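Local coordinates for YebG family protein (Pseudomonas syringae pv. tomato, PDB 3ERM) that is of unknown function but belongs to the YebG family and assembles as an all-helical dimer, at residues Leu39-Leu43 with Ala55-Ser59. Residues are numbered along the deposited sequence; the frame is centred on the assembly and turned at random.
Sequences LTDVL and AEDAS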
loop_
_atom_site.group_PDB
_atom_site.type_symbol
_atom_site.label_atom_id
_atom_site.label_comp_id
_atom_site.label_asym_id
_atom_site.label_seq_id
_atom_site.Cartn_x
_atom_site.Cartn_y
_atom_site.Cartn_z
ATOM N N LEU A 39 7.908 -1.350 4.032
ATOM C CA LEU A 39 7.043 -1.761 2.914
ATOM C C LEU A 39 7.772 -2.469 1.768
ATOM O O LEU A 39 7.266 -3.452 1.213
ATOM C CB LEU A 39 6.363 -0.546 2.322
ATOM C CG LEU A 39 4.865 -0.229 2.365
ATOM C CD1 LEU A 39 4.032 -1.061 3.329
ATOM C CD2 LEU A 39 4.733 1.293 2.622
ATOM N N THR A 40 8.935 -1.939 1.398
ATOM C CA THR A 40 9.782 -2.528 0.394
ATOM C C THR A 40 10.118 -3.913 0.818
ATOM O O THR A 40 10.019 -4.833 0.016
ATOM C CB THR A 40 11.082 -1.765 0.279
ATOM O OG1 THR A 40 10.768 -0.448 -0.176
ATOM C CG2 THR A 40 12.073 -2.468 -0.725
ATOM N N ASP A 41 10.501 -4.061 2.076
ATOM C CA ASP A 41 10.860 -5.345 2.525
ATOM C C ASP A 41 9.721 -6.353 2.546
ATOM O O ASP A 41 9.955 -7.543 2.208
ATOM C CB ASP A 41 11.512 -5.342 3.876
ATOM C CG ASP A 41 11.884 -6.771 4.291
ATOM O OD1 ASP A 41 12.660 -7.426 3.515
ATOM O OD2 ASP A 41 11.339 -7.266 5.331
ATOM N N VAL A 42 8.514 -5.939 2.955
ATOM C CA VAL A 42 7.416 -6.924 3.004
ATOM C C VAL A 42 6.988 -7.284 1.586
ATOM O O VAL A 42 6.608 -8.412 1.331
ATOM C CB VAL A 42 6.172 -6.560 3.903
ATOM C CG1 VAL A 42 6.565 -5.826 5.182
ATOM C CG2 VAL A 42 5.136 -5.821 3.139
ATOM N N LEU A 43 7.103 -6.335 0.660
ATOM C CA LEU A 43 6.702 -6.575 -0.710
ATOM C C LEU A 43 7.636 -7.512 -1.441
ATOM O O LEU A 43 7.171 -8.463 -2.097
ATOM C CB LEU A 43 6.538 -5.276 -1.481
ATOM C CG LEU A 43 5.328 -4.406 -1.093
ATOM C CD1 LEU A 43 5.344 -3.141 -1.984
ATOM C CD2 LEU A 43 4.001 -5.159 -1.253
ATOM N N ALA A 55 9.508 -2.514 -6.119
ATOM C CA ALA A 55 8.993 -2.542 -4.734
ATOM C C ALA A 55 9.396 -1.268 -4.018
ATOM O O ALA A 55 8.617 -0.688 -3.230
ATOM C CB ALA A 55 9.540 -3.737 -3.977
ATOM N N GLU A 56 10.622 -0.836 -4.310
ATOM C CA GLU A 56 11.163 0.373 -3.723
ATOM C C GLU A 56 10.266 1.568 -4.117
ATOM O O GLU A 56 9.766 2.306 -3.243
ATOM C CB GLU A 56 12.576 0.535 -4.226
ATOM C CG GLU A 56 13.473 1.412 -3.432
ATOM C CD GLU A 56 14.846 1.548 -4.128
ATOM O OE1 GLU A 56 15.314 2.700 -4.374
ATOM O OE2 GLU A 56 15.432 0.479 -4.462
ATOM N N ASP A 57 9.997 1.664 -5.423
ATOM C CA ASP A 57 9.328 2.798 -6.067
ATOM C C ASP A 57 7.913 2.955 -5.554
ATOM O O ASP A 57 7.446 4.069 -5.292
ATOM C CB ASP A 57 9.250 2.602 -7.596
ATOM C CG ASP A 57 10.546 2.931 -8.312
ATOM O OD1 ASP A 57 11.388 3.650 -7.758
ATOM O OD2 ASP A 57 10.729 2.477 -9.460
ATOM N N ALA A 58 7.245 1.819 -5.446
ATOM C CA ALA A 58 5.851 1.780 -5.075
ATOM C C ALA A 58 5.724 2.065 -3.586
ATOM O O ALA A 58 4.761 2.682 -3.155
ATOM C CB ALA A 58 5.271 0.421 -5.417
ATOM N N SER A 59 6.716 1.612 -2.819
ATOM C CA SER A 59 6.766 1.818 -1.369
ATOM C C SER A 59 6.936 3.281 -1.024
ATOM O O SER A 59 6.268 3.762 -0.110
ATOM C CB SER A 59 7.919 1.029 -0.749
ATOM O OG SER A 59 7.559 -0.327 -0.729
#
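Leu-39 lays its CB against Ser-59, 3.3 Å from OG, while its branched end runs past that residue; it also packs on Leu-80 of the second subunit, a long apolar side chain serving both neighbours. Thr-40 follows, where the backbones come nearest, its CA 5.2 Å from that of Ala-55. Both its branches face helix 52-63. OG1, beside the backbone N (chi1 -64°), is the closer, 3.3 Å from Ser-59 CB, although its hydrogen bond goes to Ala-36 O one turn earlier; CG2 lies loosely near Glu-56 N and the methyl of Ala-55. Ser-59 OG comes within 3.0 Å of Thr-40 N, at too poor an angle for a hydrogen bond. Serine suits this buried place because OG instead donates to Ala-55 O at 2.7 Å, the carbonyl that Ser-59 N reaches from the opposite face. One turn on, Leu-43 sets CB 4.2 Å from the methyl of Ala-55 and CD1 3.8 Å from Ser-59 OG; Leu-50 touches both Leu-43 and Ala-55. The small Ala-55 and Ser-59 probably allow the close backbone approach in a helical hairpin, broadly antiparallel but splayed (134° between local N-to-C directions), closed by the loop at Leu-50, in this all-helical YebG-family protein.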